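Local coordinates for VC0179-like protein (Escherichia coli, PDB 4XJ6) that probably makes cyclic GMP-AMP as a bacterial homolog of cyclic GMP-AMP synthase, holding magnesium and a GTP analogue in a nucleotidyltransferase fold, at residues Gln50-Val55 against Asp98-Phe103; Thr134-Thr139 against Pro145-Thr150. One frame throughout, in Å; residues are numbered along the deposited sequence.

Interaction 1. Residues Gln50-Val55 against Asp98-Phe103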
loop_
_atom_site.group_PDB
_atom_site.type_symbol
_atom_site.label_atom_id
_atom_site.label_comp_id
_atom_site.label_asym_id
_atom_site.label_seq_id
_atom_site.Cartn_x
_atom_site.Cartn_y
_atom_site.Cartn_z
ATOM N N GLN A 50 18.842 -11.390 -20.857
ATOM C CA GLN A 50 19.946 -12.115 -21.476
ATOM C C GLN A 50 19.443 -13.270 -22.334
ATOM O O GLN A 50 19.910 -13.473 -23.454
ATOM C CB GLN A 50 20.908 -12.640 -20.408
ATOM C CG GLN A 50 22.125 -13.353 -20.974
ATOM C CD GLN A 50 22.995 -12.442 -21.822
ATOM O OE1 GLN A 50 22.993 -12.529 -23.051
ATOM N NE2 GLN A 50 23.747 -11.565 -21.167
ATOM N N VAL A 51 18.487 -14.023 -21.798
ATOM C CA VAL A 51 17.893 -15.138 -22.523
ATOM C C VAL A 51 17.073 -14.602 -23.693
ATOM O O VAL A 51 17.082 -15.179 -24.781
ATOM C CB VAL A 51 17.013 -16.012 -21.601
ATOM C CG1 VAL A 51 16.335 -17.117 -22.394
ATOM C CG2 VAL A 51 17.853 -16.602 -20.467
ATOM N N ALA A 52 16.388 -13.484 -23.467
ATOM C CA ALA A 52 15.630 -12.811 -24.515
ATOM C C ALA A 52 16.547 -12.396 -25.662
ATOM O O ALA A 52 16.161 -12.447 -26.828
ATOM C CB ALA A 52 14.900 -11.600 -23.950
ATOM N N ILE A 53 17.765 -11.986 -25.319
ATOM C CA ILE A 53 18.771 -11.663 -26.322
ATOM C C ILE A 53 19.165 -12.915 -27.093
ATOM O O ILE A 53 19.109 -12.944 -28.321
ATOM C CB ILE A 53 20.035 -11.039 -25.689
ATOM C CG1 ILE A 53 19.710 -9.681 -25.070
ATOM C CG2 ILE A 53 21.131 -10.882 -26.728
ATOM C CD1 ILE A 53 20.862 -9.059 -24.304
ATOM N N ASP A 54 19.547 -13.952 -26.353
ATOM C CA ASP A 54 20.040 -15.197 -26.935
ATOM C C ASP A 54 19.026 -15.877 -27.852
ATOM O O ASP A 54 19.413 -16.586 -28.783
ATOM C CB ASP A 54 20.455 -16.165 -25.825
ATOM C CG ASP A 54 21.575 -15.616 -24.958
ATOM O OD1 ASP A 54 22.286 -14.694 -25.412
ATOM O OD2 ASP A 54 21.747 -16.112 -23.824
ATOM N N VAL A 55 17.737 -15.666 -27.583
ATOM C CA VAL A 55 16.668 -16.255 -28.387
ATOM C C VAL A 55 16.805 -15.890 -29.860
ATOM O O VAL A 55 16.912 -16.766 -30.715
ATOM C CB VAL A 55 15.272 -15.812 -27.886
ATOM C CG1 VAL A 55 14.211 -16.051 -28.954
ATOM C CG2 VAL A 55 14.907 -16.548 -26.611
ATOM N N ASP A 98 12.614 -5.831 -28.400
ATOM C CA ASP A 98 13.534 -4.700 -28.454
ATOM C C ASP A 98 13.421 -3.841 -27.200
ATOM O O ASP A 98 14.429 -3.439 -26.617
ATOM C CB ASP A 98 13.271 -3.848 -29.697
ATOM C CG ASP A 98 13.708 -4.531 -30.976
ATOM O OD1 ASP A 98 14.570 -5.430 -30.903
ATOM O OD2 ASP A 98 13.192 -4.167 -32.054
ATOM N N ASP A 99 12.187 -3.565 -26.790
ATOM C CA ASP A 99 11.934 -2.789 -25.584
ATOM C C ASP A 99 12.458 -3.508 -24.346
ATOM O O ASP A 99 13.125 -2.906 -23.502
ATOM C CB ASP A 99 10.439 -2.512 -25.427
ATOM C CG ASP A 99 9.922 -1.503 -26.433
ATOM O OD1 ASP A 99 10.720 -0.671 -26.911
ATOM O OD2 ASP A 99 8.711 -1.536 -26.740
ATOM N N PHE A 100 12.146 -4.798 -24.253
ATOM C CA PHE A 100 12.516 -5.607 -23.101
ATOM C C PHE A 100 14.027 -5.637 -22.910
ATOM O O PHE A 100 14.520 -5.496 -21.797
ATOM C CB PHE A 100 11.965 -7.027 -23.256
ATOM C CG PHE A 100 12.180 -7.897 -22.049
ATOM C CD1 PHE A 100 11.579 -7.588 -20.842
ATOM C CD2 PHE A 100 12.971 -9.030 -22.128
ATOM C CE1 PHE A 100 11.771 -8.385 -19.731
ATOM C CE2 PHE A 100 13.167 -9.833 -21.023
ATOM C CZ PHE A 100 12.567 -9.511 -19.822
ATOM N N ILE A 101 14.751 -5.801 -24.011
ATOM C CA ILE A 101 16.207 -5.887 -23.988
ATOM C C ILE A 101 16.859 -4.533 -23.699
ATOM O O ILE A 101 17.892 -4.455 -23.030
ATOM C CB ILE A 101 16.738 -6.443 -25.334
ATOM C CG1 ILE A 101 16.262 -7.880 -25.534
ATOM C CG2 ILE A 101 18.257 -6.370 -25.408
ATOM C CD1 ILE A 101 16.556 -8.419 -26.912
ATOM N N LYS A 102 16.235 -3.464 -24.183
ATOM C CA LYS A 102 16.830 -2.130 -24.109
ATOM C C LYS A 102 16.731 -1.474 -22.730
ATOM O O LYS A 102 17.673 -0.820 -22.283
ATOM C CB LYS A 102 16.187 -1.216 -25.158
ATOM C CG LYS A 102 16.705 0.215 -25.144
ATOM C CD LYS A 102 16.118 1.035 -26.283
ATOM C CE LYS A 102 16.525 2.495 -26.168
ATOM N NZ LYS A 102 18.005 2.662 -26.161
ATOM N N PHE A 103 15.598 -1.642 -22.057
ATOM C CA PHE A 103 15.343 -0.905 -20.821
ATOM C C PHE A 103 15.409 -1.768 -19.569
ATOM O O PHE A 103 15.011 -2.930 -19.579
ATOM C CB PHE A 103 13.978 -0.219 -20.897
ATOM C CG PHE A 103 13.847 0.732 -22.047
ATOM C CD1 PHE A 103 14.348 2.021 -21.958
ATOM C CD2 PHE A 103 13.231 0.337 -23.220
ATOM C CE1 PHE A 103 14.232 2.899 -23.019
ATOM C CE2 PHE A 103 13.110 1.209 -24.283
ATOM C CZ PHE A 103 13.611 2.491 -24.184
#
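Ile53 and Ile101 adopt the same first torsion (chi1 near -65° in both), with CG1 beside the backbone N and CG2 anti to it, which carries the CG1-CD1 arm of Ile53 across Ile101, where CG2 and CD1 receive it. The setting is a helix-helix packing: helix 24-57 passes helix 94-102 with the short segments' axes 9.4 Å apart and their N-to-C directions 134° from one another, nearer antiparallel than parallel. Ile53 CG1 rests on Ile101 CG2 at 3.6 Å, while Ile101 CD1 reaches the same CG1 at 3.9 Å, a crossed fit of two beta-branched chains. One residue earlier in helix 94-102, Phe100 holds CG anti to the backbone N, chi1 -174°, which brings the edge of its ring to Ala52. That edge, not a face, receives the Ala52 methyl, which lies in the ring plane with CB 3.7 Å from Phe100 CD2. The ring also packs on Phe45, Ala48 and Arg49 of helix 24-57, and on Met136 of strand 128-138. The contact itself is apolar, yet charges border it: Arg56 pairs with Asp98, and Arg97 NH1 donates to the carbonyl of Ala52. That same carbonyl also meets the isoleucine, with Ala52 O 4.0 Å from Ile101 CD1.

Interaction 2. Residues Thr134-Thr139 against Pro145-Thr150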
loop_
_atom_site.group_PDB
_atom_site.type_symbol
_atom_site.label_atom_id
_atom_site.label_comp_id
_atom_site.label_asym_id
_atom_site.label_seq_id
_atom_site.Cartn_x
_atom_site.Cartn_y
_atom_site.Cartn_z
ATOM N N THR A 134 7.285 -1.910 -9.416
ATOM C CA THR A 134 8.273 -2.140 -10.464
ATOM C C THR A 134 7.748 -1.597 -11.790
ATOM O O THR A 134 6.657 -1.958 -12.230
ATOM C CB THR A 134 8.608 -3.632 -10.606
ATOM O OG1 THR A 134 9.083 -4.130 -9.350
ATOM C CG2 THR A 134 9.665 -3.851 -11.684
ATOM N N TYR A 135 8.528 -0.723 -12.418
ATOM C CA TYR A 135 8.109 -0.069 -13.652
ATOM C C TYR A 135 8.976 -0.494 -14.833
ATOM O O TYR A 135 10.202 -0.408 -14.773
ATOM C CB TYR A 135 8.164 1.452 -13.496
ATOM C CG TYR A 135 7.210 2.024 -12.472
ATOM C CD1 TYR A 135 7.447 1.881 -11.110
ATOM C CD2 TYR A 135 6.087 2.735 -12.868
ATOM C CE1 TYR A 135 6.582 2.412 -10.175
ATOM C CE2 TYR A 135 5.216 3.270 -11.941
ATOM C CZ TYR A 135 5.469 3.108 -10.597
ATOM O OH TYR A 135 4.607 3.638 -9.667
ATOM N N MET A 136 8.341 -0.942 -15.908
ATOM C CA MET A 136 9.077 -1.323 -17.108
ATOM C C MET A 136 8.810 -0.351 -18.250
ATOM O O MET A 136 7.694 -0.283 -18.764
ATOM C CB MET A 136 8.711 -2.742 -17.544
ATOM C CG MET A 136 9.514 -3.247 -18.734
ATOM S SD MET A 136 11.284 -3.304 -18.398
ATOM C CE MET A 136 11.927 -3.764 -20.004
ATOM N N PRO A 137 9.837 0.413 -18.648
ATOM C CA PRO A 137 9.754 1.288 -19.821
ATOM C C PRO A 137 9.575 0.484 -21.108
ATOM O O PRO A 137 10.325 -0.458 -21.359
ATOM C CB PRO A 137 11.101 2.021 -19.811
ATOM C CG PRO A 137 11.603 1.891 -18.413
ATOM C CD PRO A 137 11.121 0.556 -17.945
ATOM N N MET A 138 8.588 0.857 -21.913
ATOM C CA MET A 138 8.293 0.124 -23.132
ATOM C C MET A 138 7.417 0.953 -24.051
ATOM O O MET A 138 6.907 2.000 -23.657
ATOM C CB MET A 138 7.592 -1.197 -22.810
ATOM C CG MET A 138 6.167 -1.012 -22.315
ATOM S SD MET A 138 5.363 -2.555 -21.851
ATOM C CE MET A 138 6.337 -3.029 -20.425
ATOM N N THR A 139 7.243 0.483 -25.280
ATOM C CA THR A 139 6.244 1.069 -26.163
ATOM C C THR A 139 4.865 0.831 -25.554
ATOM O O THR A 139 4.494 -0.307 -25.257
ATOM C CB THR A 139 6.292 0.475 -27.585
ATOM O OG1 THR A 139 7.572 0.734 -28.173
ATOM C CG2 THR A 139 5.212 1.095 -28.449
ATOM N N PRO A 145 -0.028 -1.808 -23.318
ATOM C CA PRO A 145 1.432 -1.931 -23.391
ATOM C C PRO A 145 1.856 -2.982 -24.416
ATOM O O PRO A 145 1.060 -3.864 -24.742
ATOM C CB PRO A 145 1.818 -2.356 -21.971
ATOM C CG PRO A 145 0.726 -1.826 -21.117
ATOM C CD PRO A 145 -0.521 -1.945 -21.935
ATOM N N SER A 146 3.081 -2.885 -24.922
ATOM C CA SER A 146 3.549 -3.810 -25.951
ATOM C C SER A 146 3.932 -5.164 -25.358
ATOM O O SER A 146 3.598 -6.211 -25.911
ATOM C CB SER A 146 4.737 -3.214 -26.709
ATOM O OG SER A 146 5.860 -3.050 -25.858
ATOM N N ILE A 147 4.635 -5.134 -24.232
ATOM C CA ILE A 147 5.062 -6.354 -23.557
ATOM C C ILE A 147 3.907 -6.982 -22.771
ATOM O O ILE A 147 3.186 -6.291 -22.050
ATOM C CB ILE A 147 6.253 -6.078 -22.611
ATOM C CG1 ILE A 147 7.447 -5.548 -23.410
ATOM C CG2 ILE A 147 6.631 -7.332 -21.837
ATOM C CD1 ILE A 147 8.650 -5.187 -22.565
ATOM N N GLY A 148 3.734 -8.291 -22.931
ATOM C CA GLY A 148 2.657 -9.014 -22.276
ATOM C C GLY A 148 2.676 -8.889 -20.765
ATOM O O GLY A 148 3.743 -8.846 -20.150
ATOM N N HIS A 149 1.489 -8.835 -20.165
ATOM C CA HIS A 149 1.372 -8.633 -18.726
ATOM C C HIS A 149 1.802 -9.871 -17.945
ATOM O O HIS A 149 2.375 -9.759 -16.864
ATOM C CB HIS A 149 -0.064 -8.250 -18.352
ATOM C CG HIS A 149 -1.024 -9.399 -18.371
ATOM N ND1 HIS A 149 -1.675 -9.843 -17.239
ATOM C CD2 HIS A 149 -1.440 -10.200 -19.381
ATOM C CE1 HIS A 149 -2.453 -10.864 -17.551
ATOM N NE2 HIS A 149 -2.328 -11.102 -18.845
ATOM N N THR A 150 1.538 -11.050 -18.502
ATOM C CA THR A 150 1.883 -12.308 -17.846
ATOM C C THR A 150 3.391 -12.447 -17.673
ATOM O O THR A 150 3.866 -12.897 -16.627
ATOM C CB THR A 150 1.354 -13.514 -18.638
ATOM O OG1 THR A 150 -0.069 -13.416 -18.765
ATOM C CG2 THR A 150 1.710 -14.818 -17.937
#
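The flat carbonyl group of Thr139 takes two donors from Ser146, arriving from different directions. The hydroxyl comes in the carbonyl plane, on a lone pair, with Ser146 OG 3.1 Å from Thr139 O and a C=O...donor angle of 129°. The amide approaches nearly head-on to the oxygen instead, Ser146 N lying 3.0 Å from Thr139 O at 167°. One residue can supply both because its chi1 of 65° tucks OG between the backbone N and the carbonyl carbon, close enough to the residue's own N for both to reach one oxygen. The threonine's own hydroxyl looks elsewhere, bonding Lys199 NZ, and Ser146 OG has a further, weak hydrogen bond with Asp99 OD2.

Beside this polar grip sits the thioether of Met138. Its sulfur lies 3.6 Å from Pro145 CB and accepts a weak hydrogen bond from Ile147, N to SD also 3.6 Å. The chain bends at chi3, which lays the methyl against the isoleucine, with Met138 CE 3.8 Å from both Ile147 CB and Ile147 CD1.

In the nucleotidyltransferase fold this is a beta-to-alpha connection: strand 128-138 carries the magnesium ligands Asp129 and Asp131 near its start, and the loop leaving its far end returns beside it at Pro145-Ile147 before Gly148 occupies the N-cap position of helix 149-166. Ile147 packs on Ala96 and Phe100 of helix 94-102 as well, and its CD1 stands 4.4 Å from Met136 CG.

How the interactions relate
Interactions 1 and 2 illustrate how chemistry follows place in a fold. The centre of interaction 1, a helix pair in an outlying part of the chain, lies about 31 Å from the centre of the chain, and the contact is only partly buried. The centre of interaction 2 lies about 21 Å from that same point; this contact is buried, and there the carbonyl of Thr139 is held by two donors. The two centres are 13 Å apart, and helix 94-102 joins them: Phe100 takes part in interaction 1 and borders interaction 2, and the next residue back, Asp99, turns to the strand end, its OD2 probably hydrogen-bonded to Thr139 N at 2.9 Å. Phe103 adds packing against Pro137.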